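Local atomic coordinates of thioesterase superfamily protein (Shewanella loihica, PDB entry 2PRX), a protein that probably hydrolyses thioesters, as expected of a hotdog-fold member of the thioesterase superfamily. Residues Ile102-Pro107 and Leu140-His145; Leu114-Glu119 and Val130-Ser135. All blocks are in the same frame, centred on the assembly; numbering follows the deposited sequence.

Contact 1 of 2, residues Ile102-Pro107 and Leu140-His145; sequences IDYLAP and LCARGH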
loop_
_atom_site.group_PDB
_atom_site.type_symbol
_atom_site.label_atom_id
_atom_site.label_comp_id
_atom_site.label_asym_id
_atom_site.label_seq_id
_atom_site.Cartn_x
_atom_site.Cartn_y
_atom_site.Cartn_z
ATOM N N ILE A 102 3.508 0.888 -7.412
ATOM C CA ILE A 102 2.665 2.062 -7.434
ATOM C C ILE A 102 3.497 3.350 -7.477
ATOM O O ILE A 102 4.354 3.526 -6.615
ATOM C CB ILE A 102 1.721 2.113 -6.222
ATOM C CG1 ILE A 102 0.916 0.832 -6.005
ATOM C CG2 ILE A 102 0.789 3.312 -6.306
ATOM C CD1 ILE A 102 0.117 0.782 -4.725
ATOM N N ASP A 103 3.255 4.199 -8.440
ATOM C CA ASP A 103 3.688 5.527 -8.750
ATOM C C ASP A 103 2.614 6.526 -8.323
ATOM O O ASP A 103 1.473 6.492 -8.792
ATOM C CB ASP A 103 3.960 5.687 -10.251
ATOM C CG ASP A 103 4.824 4.533 -10.743
ATOM O OD1 ASP A 103 6.024 4.555 -10.389
ATOM O OD2 ASP A 103 4.292 3.632 -11.433
ATOM N N TYR A 104 3.017 7.416 -7.439
ATOM C CA TYR A 104 2.186 8.474 -6.898
ATOM C C TYR A 104 2.338 9.735 -7.726
ATOM O O TYR A 104 3.276 10.508 -7.628
ATOM C CB TYR A 104 2.570 8.658 -5.429
ATOM C CG TYR A 104 2.120 7.479 -4.595
ATOM C CD1 TYR A 104 0.838 7.446 -4.050
ATOM C CD2 TYR A 104 2.946 6.401 -4.376
ATOM C CE1 TYR A 104 0.427 6.362 -3.294
ATOM C CE2 TYR A 104 2.552 5.318 -3.623
ATOM C CZ TYR A 104 1.279 5.299 -3.079
ATOM O OH TYR A 104 0.887 4.217 -2.326
ATOM N N LEU A 105 1.381 9.978 -8.614
ATOM C CA LEU A 105 1.511 10.990 -9.646
ATOM C C LEU A 105 1.126 12.374 -9.155
ATOM O O LEU A 105 1.581 13.382 -9.705
ATOM C CB LEU A 105 0.665 10.558 -10.870
ATOM C CG LEU A 105 1.058 9.204 -11.454
ATOM C CD1 LEU A 105 0.173 8.798 -12.630
ATOM C CD2 LEU A 105 2.516 9.210 -11.894
ATOM N N ALA A 106 0.284 12.435 -8.122
ATOM C CA ALA A 106 -0.112 13.709 -7.532
ATOM C C ALA A 106 -0.719 13.517 -6.152
ATOM O O ALA A 106 -1.127 12.418 -5.767
ATOM C CB ALA A 106 -1.106 14.426 -8.444
ATOM N N PRO A 107 -0.796 14.596 -5.374
ATOM C CA PRO A 107 -1.508 14.521 -4.097
ATOM C C PRO A 107 -3.011 14.297 -4.340
ATOM O O PRO A 107 -3.569 14.833 -5.305
ATOM C CB PRO A 107 -1.276 15.874 -3.451
ATOM C CG PRO A 107 -0.428 16.678 -4.371
ATOM C CD PRO A 107 -0.215 15.921 -5.633
ATOM N N LEU A 140 -5.787 11.996 -12.447
ATOM C CA LEU A 140 -5.035 10.811 -12.062
ATOM C C LEU A 140 -4.133 11.111 -10.869
ATOM O O LEU A 140 -3.338 12.053 -10.914
ATOM C CB LEU A 140 -4.174 10.338 -13.223
ATOM C CG LEU A 140 -3.422 9.026 -13.128
ATOM C CD1 LEU A 140 -4.378 7.864 -12.902
ATOM C CD2 LEU A 140 -2.597 8.821 -14.397
ATOM N N CYS A 141 -4.292 10.346 -9.787
ATOM C CA CYS A 141 -3.415 10.577 -8.636
ATOM C C CYS A 141 -2.402 9.469 -8.481
ATOM O O CYS A 141 -1.287 9.644 -7.973
ATOM C CB CYS A 141 -4.293 10.722 -7.384
ATOM S SG CYS A 141 -5.394 12.147 -7.360
ATOM N N ALA A 142 -2.708 8.246 -8.919
ATOM C CA ALA A 142 -1.718 7.184 -8.784
ATOM C C ALA A 142 -1.998 6.043 -9.754
ATOM O O ALA A 142 -3.146 5.620 -9.943
ATOM C CB ALA A 142 -1.699 6.705 -7.340
ATOM N N ARG A 143 -0.960 5.559 -10.389
ATOM C CA ARG A 143 -0.906 4.425 -11.288
ATOM C C ARG A 143 -0.340 3.220 -10.535
ATOM O O ARG A 143 0.786 3.334 -10.058
ATOM C CB ARG A 143 -0.036 4.802 -12.469
ATOM C CG ARG A 143 -0.233 4.200 -13.826
ATOM C CD ARG A 143 -1.635 4.265 -14.368
ATOM N NE ARG A 143 -1.541 4.433 -15.828
ATOM C CZ ARG A 143 -2.509 4.939 -16.573
ATOM N NH1 ARG A 143 -3.665 5.334 -16.048
ATOM N NH2 ARG A 143 -2.338 5.054 -17.887
ATOM N N GLY A 144 -1.043 2.108 -10.437
ATOM C CA GLY A 144 -0.561 0.864 -9.869
ATOM C C GLY A 144 -0.449 -0.239 -10.918
ATOM O O GLY A 144 -1.265 -0.305 -11.842
ATOM N N HIS A 145 0.552 -1.084 -10.803
ATOM C CA HIS A 145 0.819 -2.277 -11.580
ATOM C C HIS A 145 0.817 -3.494 -10.660
ATOM O O HIS A 145 1.529 -3.663 -9.687
ATOM C CB HIS A 145 2.131 -2.243 -12.381
ATOM C CG HIS A 145 2.415 -3.570 -13.042
ATOM N ND1 HIS A 145 1.859 -3.911 -14.255
ATOM C CD2 HIS A 145 3.161 -4.640 -12.681
ATOM C CE1 HIS A 145 2.257 -5.111 -14.612
ATOM N NE2 HIS A 145 3.052 -5.587 -13.669
#

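Contact 2 of 2, residues Leu114-Glu119 and Val130-Ser135; sequences LELVGE and VEIALS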
loop_
_atom_site.group_PDB
_atom_site.type_symbol
_atom_site.label_atom_id
_atom_site.label_comp_id
_atom_site.label_asym_id
_atom_site.label_seq_id
_atom_site.Cartn_x
_atom_site.Cartn_y
_atom_site.Cartn_z
ATOM N N LEU A 114 -13.319 8.861 -4.738
ATOM C CA LEU A 114 -12.189 8.416 -5.534
ATOM C C LEU A 114 -12.628 7.366 -6.557
ATOM O O LEU A 114 -13.365 6.462 -6.196
ATOM C CB LEU A 114 -11.093 7.819 -4.649
ATOM C CG LEU A 114 -10.701 8.641 -3.409
ATOM C CD1 LEU A 114 -9.897 7.824 -2.417
ATOM C CD2 LEU A 114 -9.924 9.891 -3.818
ATOM N N GLU A 115 -12.166 7.495 -7.798
ATOM C CA GLU A 115 -12.527 6.473 -8.788
ATOM C C GLU A 115 -11.336 5.581 -9.109
ATOM O O GLU A 115 -10.209 6.005 -9.355
ATOM C CB GLU A 115 -13.130 7.127 -10.035
ATOM C CG GLU A 115 -13.554 6.186 -11.141
ATOM C CD GLU A 115 -14.330 6.821 -12.278
ATOM O OE1 GLU A 115 -15.551 7.068 -12.120
ATOM O OE2 GLU A 115 -13.756 7.080 -13.369
ATOM N N LEU A 116 -11.566 4.281 -9.104
ATOM C CA LEU A 116 -10.608 3.263 -9.445
ATOM C C LEU A 116 -11.045 2.447 -10.663
ATOM O O LEU A 116 -12.103 1.822 -10.586
ATOM C CB LEU A 116 -10.426 2.279 -8.280
ATOM C CG LEU A 116 -9.562 2.800 -7.126
ATOM C CD1 LEU A 116 -10.453 3.525 -6.134
ATOM C CD2 LEU A 116 -8.787 1.669 -6.475
ATOM N N VAL A 117 -10.238 2.487 -11.702
ATOM C CA VAL A 117 -10.459 1.769 -12.949
ATOM C C VAL A 117 -9.309 0.811 -13.231
ATOM O O VAL A 117 -8.142 1.188 -13.188
ATOM C CB VAL A 117 -10.620 2.711 -14.159
ATOM C CG1 VAL A 117 -10.962 1.917 -15.413
ATOM C CG2 VAL A 117 -11.681 3.774 -13.917
ATOM N N GLY A 118 -9.618 -0.439 -13.570
ATOM C CA GLY A 118 -8.636 -1.437 -13.858
ATOM C C GLY A 118 -8.573 -1.828 -15.330
ATOM O O GLY A 118 -9.617 -1.990 -15.984
ATOM N N GLU A 119 -7.348 -1.953 -15.812
ATOM C CA GLU A 119 -7.023 -2.492 -17.127
ATOM C C GLU A 119 -6.509 -3.916 -16.992
ATOM O O GLU A 119 -5.574 -4.212 -16.260
ATOM C CB GLU A 119 -6.017 -1.596 -17.835
ATOM C CG GLU A 119 -5.657 -1.872 -19.262
ATOM C CD GLU A 119 -6.630 -2.707 -20.065
ATOM O OE1 GLU A 119 -7.850 -2.679 -19.742
ATOM O OE2 GLU A 119 -6.175 -3.400 -21.000
ATOM N N VAL A 130 -2.573 -6.652 -13.933
ATOM C CA VAL A 130 -3.614 -5.636 -13.980
ATOM C C VAL A 130 -3.031 -4.233 -13.829
ATOM O O VAL A 130 -2.134 -4.077 -13.001
ATOM C CB VAL A 130 -4.686 -5.782 -12.884
ATOM C CG1 VAL A 130 -5.883 -4.928 -13.287
ATOM C CG2 VAL A 130 -5.102 -7.212 -12.604
ATOM N N GLU A 131 -3.565 -3.285 -14.580
ATOM C CA GLU A 131 -3.173 -1.882 -14.396
ATOM C C GLU A 131 -4.347 -1.084 -13.847
ATOM O O GLU A 131 -5.460 -1.121 -14.373
ATOM C CB GLU A 131 -2.654 -1.313 -15.703
ATOM C CG GLU A 131 -2.521 0.193 -15.763
ATOM C CD GLU A 131 -1.995 0.682 -17.096
ATOM O OE1 GLU A 131 -0.883 0.248 -17.482
ATOM O OE2 GLU A 131 -2.662 1.487 -17.776
ATOM N N ILE A 132 -4.127 -0.361 -12.764
ATOM C CA ILE A 132 -5.150 0.321 -11.997
ATOM C C ILE A 132 -4.762 1.805 -11.940
ATOM O O ILE A 132 -3.581 2.128 -11.869
ATOM C CB ILE A 132 -5.299 -0.212 -10.565
ATOM C CG1 ILE A 132 -5.568 -1.724 -10.463
ATOM C CG2 ILE A 132 -6.343 0.569 -9.761
ATOM C CD1 ILE A 132 -4.278 -2.517 -10.292
ATOM N N ALA A 133 -5.769 2.654 -12.016
ATOM C CA ALA A 133 -5.621 4.099 -12.007
ATOM C C ALA A 133 -6.568 4.652 -10.964
ATOM O O ALA A 133 -7.789 4.520 -11.099
ATOM C CB ALA A 133 -5.915 4.708 -13.366
ATOM N N LEU A 134 -6.034 5.294 -9.935
ATOM C CA LEU A 134 -6.919 6.005 -9.022
ATOM C C LEU A 134 -6.911 7.502 -9.331
ATOM O O LEU A 134 -5.814 8.049 -9.448
ATOM C CB LEU A 134 -6.532 5.790 -7.566
ATOM C CG LEU A 134 -7.424 6.450 -6.512
ATOM C CD1 LEU A 134 -7.595 5.528 -5.318
ATOM C CD2 LEU A 134 -6.876 7.793 -6.048
ATOM N N SER A 135 -8.101 8.070 -9.413
ATOM C CA SER A 135 -8.431 9.444 -9.677
ATOM C C SER A 135 -9.301 10.081 -8.591
ATOM O O SER A 135 -9.965 9.394 -7.816
ATOM C CB SER A 135 -9.151 9.538 -11.024
ATOM O OG SER A 135 -8.503 8.791 -12.047
#

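Contact 1 of 2, residues Ile102-Pro107 and Leu140-His145
At the edge of the hotdog sheet within one subunit, the end of strand 95-104 pairs antiparallel with the start of strand 142-150, Ile102 facing Gly144, Asp103 facing Arg143 and Tyr104 facing Ala142. Asp103 and Arg143 form the hydrogen-bonded pair: Asp103 N gives to Arg143 O at 3.1 Å, and Arg143 N returns a bond of the same length to Asp103 O. Beyond Tyr104 the chain leaves the strand, and two successive amides turn onto one acceptor. Leu105 N reaches Cys141 O at 2.8 Å from above the carbonyl plane, 37° out of it, and Ala106 N arrives at Cys141 O from the same face at 3.2 Å. Cys141 and Ala142 both face Leu134 on the neighbouring strand, a classic beta bulge.

On the face toward helix 59-78, the Ala142 CB methyl lies 4.2 Å from Tyr104 CD1, approaching the ring obliquely, while Ile102 CG2 sits over one face of that ring, offset toward the rim. Ile102 CG1 lies 4.1 Å from Gly144 CA, and the side chain also packs on Ala63 and Ile66 of the helix. On the other face, the side chains of Leu105 and Leu140 cross obliquely, CD1 of Leu105 against CD2 of Leu140 at 3.3 Å, closer than usual van der Waals contact. Leu105 CD1 also comes near Arg143 CB.

Ile102 and Asp103 also pair with a strand of the second subunit, which carries the sheet across the dimer interface. Two N-H groups on the Cys141 carbonyl probably help hold the chain where it leaves the sheet.

Contact 2 of 2, residues Leu114-Glu119 and Val130-Ser135
Leu134 and Leu116 meet on the face of the hairpin that looks toward helix 59-78, in a non-hydrogen-bonded pair. Starting at CB, Leu134 lies 4.1 Å from Glu115 O; its CG stays beside the same carbonyl at 4.0 Å. With CG anti to the backbone N (chi1 -178°), the side chain reaches toward the neighbouring strand, and its CD1 tip meets Leu116 CD1 at 3.6 Å, lies nearly as near to Leu116 CG and also touches Leu114 CB. Further along this face, Leu116 CD2 packs on Ile132 CG2 at 4.2 Å, and both residues reach His69 of the helix.

Paired amides bind the backbones at Glu115-Ser135, Val117-Ala133 and Glu119-Glu131; Ser135 N to Glu115 O, at 3.0 Å and 166°, lies in the carbonyl plane. Between the last two pairs, Gly118 CA makes a CA-H...O contact with Glu131 O at 3.2 Å. The reverse face carries Glu115, whose OE1 is hydrogen-bonded to His43 NE2, together with Val117 and Ala133. Here Glu119 CB lies 4.0 Å from Glu131 CB, but the two carboxylates stay well separated.

The apolar face packs on helix 59-78, consistent with the hotdog fold, in which the sheet wraps around a central helix.

How the contacts relate
Contacts 1 and 2 lie side by side in one antiparallel sheet, their centres about 9 Å apart. Across the sheet the four strands of these contacts run 114-122, 127-135, 142-150, 95-104, whereas along the chain 95-104 comes first and the hairpin of contact 2 follows before 142-150 returns to pair with 95-104. The two meet where strand 127-135 borders 142-150: Cys141 N to Leu134 O (2.8 Å) and Leu134 N to Ala142 O (2.9 Å) are probable hydrogen bonds, while Leu140 CD1 packs on Ala133 CB. Both contacts turn a face to helix 59-78. Contact 2 holds the sheet's interior, and contact 1 its edge, where the second subunit's strand joins to extend the sheet through the dimer.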